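PDB 3FLK: tartrate dehydrogenase/decarboxylase from Pseudomonas putida, which oxidises tartrate with NAD(+), decarboxylates D-malate oxidatively to pyruvate and converts meso-tartrate to D-glycerate, using magnesium or manganese as cofactor. Local coordinates for residues Asp50-His55 and Asp82-His87; Gly92-Phe97 and Leu279-His284; Phe163-Val168 and Asp204-Ala209. The protein carries 1 engineered substitution. All blocks are in the same frame, centred on the assembly; numbering follows the deposited sequence.

Contacts 1 and 2 follow one another along the chain and flank the same NADH: Asp86 of contact 1 holds a ribose hydroxyl, while Glu281 of contact 2 takes the carboxamide at the nicotinamide end. Their centres are 16 Å apart and their nearest atoms about 5 Å apart; helices 86-91 and 94-100, one from each, are consecutive in the chain. Contact 2 is also nearest the chemistry, with the side chain of Leu94 about 5 Å from the bound oxalate and that of Glu281 about 9 Å from the magnesium ion. Contact 3, nested in the loop that contact 2 closes, has its centre 25 Å from that of contact 2 and joins two helices at the subunit interface.

Contact 1. Residues Asp50-His55 and Asp82-His87; sequences DYYLQH and DKVPDH. With NAI (1,4-dihydronicotinamide adenine dinucleotide), chain F.
Tyr52 and Val84 make the close part of this contact, where helix 49-55 meets the turn leading into helix 86-91. CG2 of Val84 presses on the CD2 corner of the tyrosine ring at 3.6 Å. The other methyl, CG1, lies over one ring face, 4.3 Å from the Tyr52 centroid and 16° off the normal, a CH-pi contact displaced toward the rim. With CG of Tyr52 anti to its backbone N (chi1 -173°), the ring swings out from the helix to receive both branches of the valine, whose side chain is buried. Met58, in the loop that follows, also touches the tyrosine.

One residue further on, the packing slackens. Leu53 lies across the Lys83 chain at about a right angle, and its CD1 is 4.1 Å from both CB and CD of Lys83; its CD2 only grazes Val84 CG2, at 4.3 Å. The lysine chain, bent at chi2 and chi4, offers its methylenes to the leucine on an exposed flank, and its NZ ends 6.8 Å from Asp50 OD1, too far for a salt bridge. Beyond the turn, Asp86 accepts a hydrogen bond on OD1 from NADH O3D at 2.6 Å, and its OD2 is bonded to His223 NE2 of the second subunit.

The helix and the turn are thus joined by methyl, methylene and ring contacts, with at most a weak attraction likely between Asp50 and Lys83. The polar side-chain bonds described lie away from this apolar patch, at Asp86, where one carboxylate serves both the cofactor ribose and the partner subunit.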
loop_
_atom_site.group_PDB
_atom_site.type_symbol
_atom_site.label_atom_id
_atom_site.label_comp_id
_atom_site.label_asym_id
_atom_site.label_seq_id
_atom_site.Cartn_x
_atom_site.Cartn_y
_atom_site.Cartn_z
ATOM N N ASP A 50 -10.453 -23.116 -16.202
ATOM C CA ASP A 50 -11.144 -24.248 -16.832
ATOM C C ASP A 50 -10.288 -24.874 -17.934
ATOM O O ASP A 50 -10.213 -26.099 -18.052
ATOM C CB ASP A 50 -12.508 -23.825 -17.388
ATOM C CG ASP A 50 -13.631 -23.957 -16.365
ATOM O OD1 ASP A 50 -13.366 -24.340 -15.203
ATOM O OD2 ASP A 50 -14.792 -23.679 -16.734
ATOM N N TYR A 51 -9.636 -24.026 -18.726
ATOM C CA TYR A 51 -8.695 -24.481 -19.744
ATOM C C TYR A 51 -7.486 -25.163 -19.101
ATOM O O TYR A 51 -6.956 -26.131 -19.646
ATOM C CB TYR A 51 -8.248 -23.316 -20.635
ATOM C CG TYR A 51 -7.494 -23.740 -21.882
ATOM C CD1 TYR A 51 -8.171 -24.036 -23.065
ATOM C CD2 TYR A 51 -6.103 -23.835 -21.879
ATOM C CE1 TYR A 51 -7.482 -24.425 -24.212
ATOM C CE2 TYR A 51 -5.403 -24.222 -23.020
ATOM C CZ TYR A 51 -6.099 -24.515 -24.182
ATOM O OH TYR A 51 -5.409 -24.896 -25.309
ATOM N N TYR A 52 -7.067 -24.660 -17.941
ATOM C CA TYR A 52 -5.948 -25.243 -17.203
ATOM C C TYR A 52 -6.255 -26.649 -16.682
ATOM O O TYR A 52 -5.404 -27.535 -16.745
ATOM C CB TYR A 52 -5.518 -24.332 -16.046
ATOM C CG TYR A 52 -4.261 -24.798 -15.337
ATOM C CD1 TYR A 52 -3.002 -24.368 -15.753
ATOM C CD2 TYR A 52 -4.331 -25.674 -14.254
ATOM C CE1 TYR A 52 -1.845 -24.796 -15.110
ATOM C CE2 TYR A 52 -3.182 -26.108 -13.603
ATOM C CZ TYR A 52 -1.944 -25.664 -14.035
ATOM O OH TYR A 52 -0.804 -26.091 -13.394
ATOM N N LEU A 53 -7.464 -26.846 -16.160
ATOM C CA LEU A 53 -7.857 -28.139 -15.596
ATOM C C LEU A 53 -7.966 -29.235 -16.663
ATOM O O LEU A 53 -7.834 -30.423 -16.356
ATOM C CB LEU A 53 -9.168 -28.017 -14.811
ATOM C CG LEU A 53 -9.175 -27.169 -13.532
ATOM C CD1 LEU A 53 -10.594 -27.050 -12.992
ATOM C CD2 LEU A 53 -8.237 -27.724 -12.460
ATOM N N GLN A 54 -8.192 -28.819 -17.907
ATOM C CA GLN A 54 -8.316 -29.730 -19.040
ATOM C C GLN A 54 -6.972 -30.003 -19.722
ATOM O O GLN A 54 -6.691 -31.135 -20.125
ATOM C CB GLN A 54 -9.317 -29.166 -20.057
ATOM C CG GLN A 54 -9.712 -30.133 -21.178
ATOM C CD GLN A 54 -10.632 -29.500 -22.216
ATOM O OE1 GLN A 54 -11.467 -28.652 -21.895
ATOM N NE2 GLN A 54 -10.484 -29.921 -23.467
ATOM N N HIS A 55 -6.143 -28.968 -19.842
ATOM C CA HIS A 55 -4.930 -29.051 -20.658
ATOM C C HIS A 55 -3.614 -29.018 -19.878
ATOM O O HIS A 55 -2.559 -29.330 -20.433
ATOM C CB HIS A 55 -4.943 -27.959 -21.730
ATOM C CG HIS A 55 -6.139 -28.017 -22.629
ATOM N ND1 HIS A 55 -6.176 -28.787 -23.771
ATOM C CD2 HIS A 55 -7.345 -27.408 -22.548
ATOM C CE1 HIS A 55 -7.349 -28.644 -24.359
ATOM N NE2 HIS A 55 -8.078 -27.811 -23.637
ATOM N N ASP A 82 -9.545 -21.692 -5.721
ATOM C CA ASP A 82 -10.133 -22.972 -5.300
ATOM C C ASP A 82 -9.596 -24.151 -6.118
ATOM O O ASP A 82 -9.516 -25.273 -5.617
ATOM C CB ASP A 82 -11.667 -22.928 -5.390
ATOM C CG ASP A 82 -12.327 -24.237 -4.955
ATOM O OD1 ASP A 82 -12.187 -24.618 -3.772
ATOM O OD2 ASP A 82 -12.994 -24.882 -5.797
ATOM N N LYS A 83 -9.226 -23.888 -7.369
ATOM C CA LYS A 83 -8.802 -24.946 -8.285
ATOM C C LYS A 83 -7.359 -24.813 -8.771
ATOM O O LYS A 83 -6.698 -25.820 -9.036
ATOM C CB LYS A 83 -9.757 -25.030 -9.484
ATOM C CG LYS A 83 -11.161 -25.537 -9.138
ATOM C CD LYS A 83 -11.170 -27.044 -8.887
ATOM C CE LYS A 83 -12.449 -27.493 -8.192
ATOM N NZ LYS A 83 -13.649 -27.387 -9.076
ATOM N N VAL A 84 -6.884 -23.574 -8.901
ATOM C CA VAL A 84 -5.545 -23.294 -9.432
ATOM C C VAL A 84 -4.886 -22.180 -8.614
ATOM O O VAL A 84 -5.496 -21.133 -8.405
ATOM C CB VAL A 84 -5.599 -22.867 -10.933
ATOM C CG1 VAL A 84 -4.195 -22.598 -11.494
ATOM C CG2 VAL A 84 -6.313 -23.911 -11.782
ATOM N N PRO A 85 -3.645 -22.406 -8.133
ATOM C CA PRO A 85 -2.903 -21.372 -7.403
ATOM C C PRO A 85 -2.821 -20.041 -8.166
ATOM O O PRO A 85 -2.698 -20.038 -9.393
ATOM C CB PRO A 85 -1.514 -21.995 -7.244
ATOM C CG PRO A 85 -1.788 -23.469 -7.204
ATOM C CD PRO A 85 -2.872 -23.661 -8.227
ATOM N N ASP A 86 -2.903 -18.930 -7.433
ATOM C CA ASP A 86 -2.918 -17.587 -8.031
ATOM C C ASP A 86 -1.644 -17.242 -8.807
ATOM O O ASP A 86 -1.704 -16.534 -9.814
ATOM C CB ASP A 86 -3.188 -16.516 -6.966
ATOM C CG ASP A 86 -4.667 -16.401 -6.593
ATOM O OD1 ASP A 86 -5.533 -16.924 -7.333
ATOM O OD2 ASP A 86 -4.960 -15.782 -5.548
ATOM N N HIS A 87 -0.497 -17.738 -8.346
ATOM C CA HIS A 87 0.763 -17.470 -9.044
ATOM C C HIS A 87 0.860 -18.251 -10.354
ATOM O O HIS A 87 1.462 -17.778 -11.314
ATOM C CB HIS A 87 1.984 -17.710 -8.143
ATOM C CG HIS A 87 2.236 -19.150 -7.818
ATOM N ND1 HIS A 87 1.560 -19.819 -6.822
ATOM C CD2 HIS A 87 3.103 -20.044 -8.351
ATOM C CE1 HIS A 87 1.991 -21.067 -6.760
ATOM N NE2 HIS A 87 2.930 -21.228 -7.676
HETATM P PA NAI F . -10.797 -9.077 -6.751
HETATM O O1A NAI F . -10.602 -7.781 -7.441
HETATM O O2A NAI F . -11.248 -10.135 -7.673
HETATM O O5B NAI F . -11.884 -8.895 -5.591
HETATM C C5B NAI F . -11.658 -8.097 -4.451
HETATM C C4B NAI F . -12.988 -7.670 -3.838
HETATM O O4B NAI F . -13.598 -6.688 -4.655
HETATM C C3B NAI F . -13.966 -8.831 -3.720
HETATM O O3B NAI F . -14.644 -8.718 -2.492
HETATM C C2B NAI F . -14.916 -8.626 -4.884
HETATM O O2B NAI F . -16.221 -9.074 -4.596
HETATM C C1B NAI F . -14.861 -7.127 -5.127
HETATM N N9A NAI F . -15.017 -6.811 -6.557
HETATM C C8A NAI F . -14.081 -6.972 -7.547
HETATM N N7A NAI F . -14.625 -6.561 -8.713
HETATM C C5A NAI F . -15.884 -6.143 -8.488
HETATM C C6A NAI F . -16.871 -5.632 -9.326
HETATM N N6A NAI F . -16.634 -5.468 -10.625
HETATM N N1A NAI F . -18.096 -5.284 -8.792
HETATM C C2A NAI F . -18.344 -5.441 -7.445
HETATM N N3A NAI F . -17.354 -5.945 -6.623
HETATM C C4A NAI F . -16.148 -6.295 -7.134
HETATM O O3 NAI F . -9.392 -9.435 -6.029
HETATM P PN NAI F . -9.060 -10.671 -5.046
HETATM O O1N NAI F . -10.267 -11.111 -4.316
HETATM O O2N NAI F . -7.887 -10.247 -4.247
HETATM O O5D NAI F . -8.585 -11.824 -6.052
HETATM C C5D NAI F . -9.492 -12.735 -6.639
HETATM C C4D NAI F . -8.824 -13.457 -7.808
HETATM O O4D NAI F . -8.622 -12.555 -8.881
HETATM C C3D NAI F . -7.454 -14.029 -7.469
HETATM O O3D NAI F . -7.346 -15.273 -8.118
HETATM C C2D NAI F . -6.473 -13.044 -8.078
HETATM O O2D NAI F . -5.260 -13.653 -8.454
HETATM C C1D NAI F . -7.260 -12.547 -9.282
HETATM N N1N NAI F . -6.898 -11.205 -9.777
HETATM C C2N NAI F . -6.681 -11.072 -11.120
HETATM C C3N NAI F . -6.360 -9.836 -11.668
HETATM C C7N NAI F . -6.396 -9.669 -13.161
HETATM O O7N NAI F . -6.840 -10.736 -13.970
HETATM N N7N NAI F . -6.004 -8.514 -13.697
HETATM C C4N NAI F . -6.265 -8.726 -10.828
HETATM C C5N NAI F . -6.492 -8.865 -9.459
HETATM C C6N NAI F . -6.813 -10.118 -8.939
#

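Contact 2. Residues Gly92-Phe97 and Leu279-His284; sequences GSLLKF and LFEPVH. With NAI (1,4-dihydronicotinamide adenine dinucleotide), chain F.
Leu94 and Glu281 approach from opposite directions beside the carboxamide of NADH. Leu94 CD2 sits 3.6 Å from Glu281 OE1. The same methyl, Leu94 CD2, is 3.2 Å from N7N of the NADH, a snug apolar wall next to the hydrogen bond those two polar atoms share. In that bond N7N donates to Glu281 OE1 at 3.0 Å with an N-H...O angle of 156°, tying the amide end of the nicotinamide to the strand. The other leucine methyl, CD1, touches both Glu281 OE2, at 3.7 Å, and Leu279 CD2, at 4.0 Å. A chi1 of 176° carries the isobutyl group of Leu94 out from the helix, one methyl facing the carboxamide and the other the strand.

Toward the start of the strand segment, Leu279 supplies apolar contact to the helix. Its CD1 comes within 3.4 Å of Phe97 CD2, meeting the ring obliquely, and also rests against Phe97 CB, the two side chains crossing at about a right angle. Further along, the adenine turns its N6A/N7A edge to His284, N6A standing 3.2 Å above one face of the imidazole, toward the rim, and Pro282 CB packs on the opposite face.

A second shell fixes the glutamate. Its OE2 forms a salt bridge with Arg98, so one carboxylate connects the cofactor amide with an arginine of the oxalate pocket, probably the substrate site. OE1 is additionally bonded to an ammonium ion, probably from the crystallisation liquor, which Pro282 O and His284 O also bind.

The contact thus seats the first turn of helix 94-100 on strand 278-282 in the large mixed sheet, between strands 72-77 and 266-270, while the alternate side chain Phe280 turns to helix 299-313.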
loop_
_atom_site.group_PDB
_atom_site.type_symbol
_atom_site.label_atom_id
_atom_site.label_comp_id
_atom_site.label_asym_id
_atom_site.label_seq_id
_atom_site.Cartn_x
_atom_site.Cartn_y
_atom_site.Cartn_z
ATOM N N GLY A 92 0.852 -17.627 -15.929
ATOM C CA GLY A 92 0.600 -18.443 -17.110
ATOM C C GLY A 92 -0.276 -17.782 -18.157
ATOM O O GLY A 92 -0.478 -18.343 -19.238
ATOM N N SER A 93 -0.798 -16.594 -17.849
ATOM C CA SER A 93 -1.706 -15.904 -18.764
ATOM C C SER A 93 -1.441 -14.398 -18.891
ATOM O O SER A 93 -0.721 -13.973 -19.797
ATOM C CB SER A 93 -3.169 -16.185 -18.387
ATOM O OG SER A 93 -3.462 -15.714 -17.083
ATOM N N LEU A 94 -2.018 -13.600 -17.991
ATOM C CA LEU A 94 -1.979 -12.137 -18.101
ATOM C C LEU A 94 -0.564 -11.556 -18.078
ATOM O O LEU A 94 -0.252 -10.647 -18.849
ATOM C CB LEU A 94 -2.850 -11.479 -17.020
ATOM C CG LEU A 94 -2.868 -9.946 -16.909
ATOM C CD1 LEU A 94 -3.359 -9.256 -18.185
ATOM C CD2 LEU A 94 -3.708 -9.528 -15.726
ATOM N N LEU A 95 0.286 -12.084 -17.201
ATOM C CA LEU A 95 1.665 -11.607 -17.106
ATOM C C LEU A 95 2.484 -11.920 -18.361
ATOM O O LEU A 95 3.384 -11.160 -18.718
ATOM C CB LEU A 95 2.340 -12.119 -15.828
ATOM C CG LEU A 95 2.383 -11.165 -14.619
ATOM C CD1 LEU A 95 1.143 -10.286 -14.463
ATOM C CD2 LEU A 95 2.651 -11.917 -13.330
ATOM N N LYS A 96 2.152 -13.021 -19.037
ATOM C CA LYS A 96 2.736 -13.327 -20.346
ATOM C C LYS A 96 2.303 -12.321 -21.418
ATOM O O LYS A 96 3.124 -11.900 -22.234
ATOM C CB LYS A 96 2.412 -14.760 -20.781
ATOM C CG LYS A 96 3.256 -15.821 -20.085
ATOM C CD LYS A 96 3.027 -17.208 -20.680
ATOM C CE LYS A 96 3.946 -18.232 -20.032
ATOM N NZ LYS A 96 3.667 -19.620 -20.493
ATOM N N PHE A 97 1.022 -11.944 -21.415
ATOM C CA PHE A 97 0.521 -10.885 -22.297
ATOM C C PHE A 97 1.298 -9.587 -22.078
ATOM O O PHE A 97 1.799 -8.987 -23.027
ATOM C CB PHE A 97 -0.969 -10.591 -22.058
ATOM C CG PHE A 97 -1.906 -11.714 -22.430
ATOM C CD1 PHE A 97 -1.574 -12.643 -23.408
ATOM C CD2 PHE A 97 -3.153 -11.808 -21.819
ATOM C CE1 PHE A 97 -2.460 -13.665 -23.750
ATOM C CE2 PHE A 97 -4.046 -12.823 -22.156
ATOM C CZ PHE A 97 -3.699 -13.750 -23.125
ATOM N N LEU A 279 -3.551 -4.307 -24.358
ATOM C CA LEU A 279 -4.567 -5.058 -23.629
ATOM C C LEU A 279 -5.378 -4.147 -22.717
ATOM O O LEU A 279 -4.827 -3.315 -21.992
ATOM C CB LEU A 279 -3.923 -6.199 -22.832
ATOM C CG LEU A 279 -4.842 -7.169 -22.079
ATOM C CD1 LEU A 279 -4.244 -8.559 -22.070
ATOM C CD2 LEU A 279 -5.112 -6.695 -20.658
ATOM N N PHE A 280 -6.694 -4.319 -22.756
ATOM C CA PHE A 280 -7.601 -3.476 -21.991
ATOM C C PHE A 280 -8.476 -4.339 -21.089
ATOM O O PHE A 280 -9.106 -5.297 -21.541
ATOM C CB PHE A 280 -8.416 -2.578 -22.929
ATOM C CG PHE A 280 -7.559 -1.674 -23.784
ATOM C CD1 PHE A 280 -7.284 -0.371 -23.383
ATOM C CD2 PHE A 280 -6.997 -2.141 -24.972
ATOM C CE1 PHE A 280 -6.473 0.459 -24.163
ATOM C CE2 PHE A 280 -6.189 -1.322 -25.754
ATOM C CZ PHE A 280 -5.928 -0.020 -25.350
ATOM N N GLU A 281 -8.480 -3.994 -19.803
ATOM C CA GLU A 281 -9.077 -4.818 -18.760
ATOM C C GLU A 281 -9.466 -3.956 -17.562
ATOM O O GLU A 281 -8.922 -2.863 -17.379
ATOM C CB GLU A 281 -8.087 -5.905 -18.306
ATOM C CG GLU A 281 -6.830 -5.350 -17.631
ATOM C CD GLU A 281 -5.986 -6.391 -16.919
ATOM O OE1 GLU A 281 -6.514 -7.446 -16.506
ATOM O OE2 GLU A 281 -4.774 -6.142 -16.763
ATOM N N PRO A 282 -10.415 -4.435 -16.739
ATOM C CA PRO A 282 -10.621 -3.777 -15.453
ATOM C C PRO A 282 -9.429 -3.959 -14.512
ATOM O O PRO A 282 -8.638 -4.893 -14.679
ATOM C CB PRO A 282 -11.852 -4.485 -14.884
ATOM C CG PRO A 282 -11.958 -5.763 -15.615
ATOM C CD PRO A 282 -11.356 -5.549 -16.959
ATOM N N VAL A 283 -9.302 -3.058 -13.542
ATOM C CA VAL A 283 -8.329 -3.224 -12.466
ATOM C C VAL A 283 -8.664 -4.471 -11.631
ATOM O O VAL A 283 -7.768 -5.232 -11.255
ATOM C CB VAL A 283 -8.244 -1.965 -11.560
ATOM C CG1 VAL A 283 -7.364 -2.227 -10.339
ATOM C CG2 VAL A 283 -7.704 -0.772 -12.344
ATOM N N HIS A 284 -9.954 -4.685 -11.374
ATOM C CA HIS A 284 -10.414 -5.776 -10.499
ATOM C C HIS A 284 -10.096 -7.183 -11.016
ATOM O O HIS A 284 -9.842 -7.381 -12.202
ATOM C CB HIS A 284 -11.914 -5.637 -10.190
ATOM C CG HIS A 284 -12.811 -5.867 -11.371
ATOM N ND1 HIS A 284 -12.942 -7.095 -11.985
ATOM C CD2 HIS A 284 -13.657 -5.032 -12.021
ATOM C CE1 HIS A 284 -13.808 -7.001 -12.977
ATOM N NE2 HIS A 284 -14.259 -5.760 -13.018
HETATM P PA NAI F . -10.797 -9.077 -6.751
HETATM O O1A NAI F . -10.602 -7.781 -7.441
HETATM O O2A NAI F . -11.248 -10.135 -7.673
HETATM O O5B NAI F . -11.884 -8.895 -5.591
HETATM C C5B NAI F . -11.658 -8.097 -4.451
HETATM C C4B NAI F . -12.988 -7.670 -3.838
HETATM O O4B NAI F . -13.598 -6.688 -4.655
HETATM C C3B NAI F . -13.966 -8.831 -3.720
HETATM O O3B NAI F . -14.644 -8.718 -2.492
HETATM C C2B NAI F . -14.916 -8.626 -4.884
HETATM O O2B NAI F . -16.221 -9.074 -4.596
HETATM C C1B NAI F . -14.861 -7.127 -5.127
HETATM N N9A NAI F . -15.017 -6.811 -6.557
HETATM C C8A NAI F . -14.081 -6.972 -7.547
HETATM N N7A NAI F . -14.625 -6.561 -8.713
HETATM C C5A NAI F . -15.884 -6.143 -8.488
HETATM C C6A NAI F . -16.871 -5.632 -9.326
HETATM N N6A NAI F . -16.634 -5.468 -10.625
HETATM N N1A NAI F . -18.096 -5.284 -8.792
HETATM C C2A NAI F . -18.344 -5.441 -7.445
HETATM N N3A NAI F . -17.354 -5.945 -6.623
HETATM C C4A NAI F . -16.148 -6.295 -7.134
HETATM O O3 NAI F . -9.392 -9.435 -6.029
HETATM P PN NAI F . -9.060 -10.671 -5.046
HETATM O O1N NAI F . -10.267 -11.111 -4.316
HETATM O O2N NAI F . -7.887 -10.247 -4.247
HETATM O O5D NAI F . -8.585 -11.824 -6.052
HETATM C C5D NAI F . -9.492 -12.735 -6.639
HETATM C C4D NAI F . -8.824 -13.457 -7.808
HETATM O O4D NAI F . -8.622 -12.555 -8.881
HETATM C C3D NAI F . -7.454 -14.029 -7.469
HETATM O O3D NAI F . -7.346 -15.273 -8.118
HETATM C C2D NAI F . -6.473 -13.044 -8.078
HETATM O O2D NAI F . -5.260 -13.653 -8.454
HETATM C C1D NAI F . -7.260 -12.547 -9.282
HETATM N N1N NAI F . -6.898 -11.205 -9.777
HETATM C C2N NAI F . -6.681 -11.072 -11.120
HETATM C C3N NAI F . -6.360 -9.836 -11.668
HETATM C C7N NAI F . -6.396 -9.669 -13.161
HETATM O O7N NAI F . -6.840 -10.736 -13.970
HETATM N N7N NAI F . -6.004 -8.514 -13.697
HETATM C C4N NAI F . -6.265 -8.726 -10.828
HETATM C C5N NAI F . -6.492 -8.865 -9.459
HETATM C C6N NAI F . -6.813 -10.118 -8.939
#

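Contact 3. Residues Phe163-Val168 and Asp204-Ala209; sequences FTRRGV and DKRTEA
Val168 and Arg206 bring the start of helix 165-181 against helix 199-211, their CA atoms 7.2 Å apart. CG1 of Val168 packs on Arg206 CB at 3.6 Å, at the root of that side chain. The Arg165 and Arg206 chains cross at about a right angle, yet their flat ends lie face on face, centres 3.8 Å apart and planes at 13°. NH1 of Arg206 is 3.4 Å from Arg165 NH2, two donors that do not bond. Bends at chi2 and chi3 fold Arg206 back into the stack, whose far side meets Ala209 CB.

Like charges this close are probably tolerated because each has an anion: Glu155 of the second subunit forms a salt bridge with Arg165 NE, and Asp169 one with Arg206 NH2. A leucine in place of Arg165 would probably leave that Glu155 without its cationic mate and uncover one face of the Arg206 guanidinium.

Thr164 OG1 accepts from Gly167 N at 3.0 Å, an N-cap that starts the helix where strand 156-164 ends. Phe163 and Thr164 there pair antiparallel with a strand of the second subunit, consistent with the intersubunit beta structure (clasp or arm) of this dehydrogenase family.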
loop_
_atom_site.group_PDB
_atom_site.type_symbol
_atom_site.label_atom_id
_atom_site.label_comp_id
_atom_site.label_asym_id
_atom_site.label_seq_id
_atom_site.Cartn_x
_atom_site.Cartn_y
_atom_site.Cartn_z
ATOM N N PHE A 163 15.302 -4.098 -11.815
ATOM C CA PHE A 163 15.014 -2.819 -12.455
ATOM C C PHE A 163 16.120 -2.531 -13.468
ATOM O O PHE A 163 17.301 -2.761 -13.185
ATOM C CB PHE A 163 14.929 -1.700 -11.413
ATOM C CG PHE A 163 13.781 -1.850 -10.444
ATOM C CD1 PHE A 163 12.599 -1.140 -10.632
ATOM C CD2 PHE A 163 13.886 -2.695 -9.340
ATOM C CE1 PHE A 163 11.531 -1.269 -9.735
ATOM C CE2 PHE A 163 12.824 -2.837 -8.442
ATOM C CZ PHE A 163 11.647 -2.120 -8.639
ATOM N N THR A 164 15.738 -2.065 -14.654
ATOM C CA THR A 164 16.707 -1.728 -15.704
ATOM C C THR A 164 16.601 -0.247 -16.047
ATOM O O THR A 164 15.551 0.360 -15.836
ATOM C CB THR A 164 16.498 -2.566 -16.991
ATOM O OG1 THR A 164 15.201 -2.303 -17.544
ATOM C CG2 THR A 164 16.638 -4.061 -16.707
ATOM N N ARG A 165 17.682 0.335 -16.566
ATOM C CA ARG A 165 17.632 1.721 -17.040
ATOM C C ARG A 165 16.589 1.879 -18.142
ATOM O O ARG A 165 15.823 2.841 -18.134
ATOM C CB ARG A 165 18.996 2.214 -17.533
ATOM C CG ARG A 165 18.970 3.679 -17.961
ATOM C CD ARG A 165 20.334 4.206 -18.371
ATOM N NE ARG A 165 21.141 4.563 -17.212
ATOM C CZ ARG A 165 22.076 5.509 -17.203
ATOM N NH1 ARG A 165 22.325 6.226 -18.294
ATOM N NH2 ARG A 165 22.753 5.748 -16.091
ATOM N N ARG A 166 16.564 0.928 -19.072
ATOM C CA ARG A 166 15.614 0.945 -20.183
ATOM C C ARG A 166 14.167 0.988 -19.693
ATOM O O ARG A 166 13.406 1.872 -20.088
ATOM C CB ARG A 166 15.837 -0.247 -21.120
ATOM C CG ARG A 166 17.153 -0.187 -21.891
ATOM C CD ARG A 166 17.223 -1.263 -22.965
ATOM N NE ARG A 166 18.460 -1.172 -23.743
ATOM C CZ ARG A 166 19.569 -1.864 -23.487
ATOM N NH1 ARG A 166 19.613 -2.719 -22.473
ATOM N NH2 ARG A 166 20.639 -1.702 -24.256
ATOM N N GLY A 167 13.809 0.050 -18.816
ATOM C CA GLY A 167 12.456 -0.044 -18.265
ATOM C C GLY A 167 12.058 1.110 -17.359
ATOM O O GLY A 167 10.922 1.589 -17.415
ATOM N N VAL A 168 12.985 1.551 -16.514
ATOM C CA VAL A 168 12.726 2.661 -15.606
ATOM C C VAL A 168 12.575 3.980 -16.381
ATOM O O VAL A 168 11.614 4.724 -16.165
ATOM C CB VAL A 168 13.801 2.759 -14.486
ATOM C CG1 VAL A 168 13.710 4.086 -13.749
ATOM C CG2 VAL A 168 13.653 1.593 -13.497
ATOM N N ASP A 204 14.733 6.774 -7.753
ATOM C CA ASP A 204 14.824 8.207 -7.443
ATOM C C ASP A 204 15.848 8.934 -8.321
ATOM O O ASP A 204 15.577 10.028 -8.821
ATOM C CB ASP A 204 15.168 8.425 -5.967
ATOM C CG ASP A 204 14.055 7.990 -5.025
ATOM O OD1 ASP A 204 13.006 7.506 -5.500
ATOM O OD2 ASP A 204 14.235 8.140 -3.798
ATOM N N LYS A 205 17.015 8.318 -8.502
ATOM C CA LYS A 205 18.085 8.883 -9.327
ATOM C C LYS A 205 17.633 9.074 -10.777
ATOM O O LYS A 205 17.876 10.125 -11.377
ATOM C CB LYS A 205 19.329 7.992 -9.264
ATOM C CG LYS A 205 20.621 8.674 -9.663
ATOM C CD LYS A 205 21.806 7.739 -9.462
ATOM C CE LYS A 205 23.124 8.444 -9.744
ATOM N NZ LYS A 205 24.288 7.608 -9.321
ATOM N N ARG A 206 16.967 8.062 -11.331
ATOM C CA ARG A 206 16.457 8.143 -12.700
ATOM C C ARG A 206 15.292 9.131 -12.832
ATOM O O ARG A 206 15.133 9.763 -13.876
ATOM C CB ARG A 206 16.048 6.761 -13.229
ATOM C CG ARG A 206 17.174 5.713 -13.300
ATOM C CD ARG A 206 18.461 6.249 -13.942
ATOM N NE ARG A 206 18.270 6.674 -15.329
ATOM C CZ ARG A 206 19.111 7.459 -16.000
ATOM N NH1 ARG A 206 20.213 7.923 -15.419
ATOM N NH2 ARG A 206 18.843 7.790 -17.257
ATOM N N THR A 207 14.488 9.254 -11.777
ATOM C CA THR A 207 13.380 10.215 -11.742
ATOM C C THR A 207 13.918 11.647 -11.801
ATOM O O THR A 207 13.448 12.457 -12.601
ATOM C CB THR A 207 12.480 10.025 -10.496
ATOM O OG1 THR A 207 12.069 8.655 -10.403
ATOM C CG2 THR A 207 11.239 10.903 -10.585
ATOM N N GLU A 208 14.918 11.933 -10.967
ATOM C CA GLU A 208 15.617 13.222 -10.976
ATOM C C GLU A 208 16.193 13.535 -12.353
ATOM O O GLU A 208 16.069 14.658 -12.841
ATOM C CB GLU A 208 16.737 13.238 -9.934
ATOM C CG GLU A 208 16.259 13.314 -8.495
ATOM C CD GLU A 208 17.353 12.974 -7.492
ATOM O OE1 GLU A 208 18.492 13.475 -7.647
ATOM O OE2 GLU A 208 17.066 12.209 -6.543
ATOM N N ALA A 209 16.810 12.530 -12.972
ATOM C CA ALA A 209 17.386 12.658 -14.311
ATOM C C ALA A 209 16.330 12.971 -15.373
ATOM O O ALA A 209 16.568 13.783 -16.270
ATOM C CB ALA A 209 18.156 11.399 -14.679
#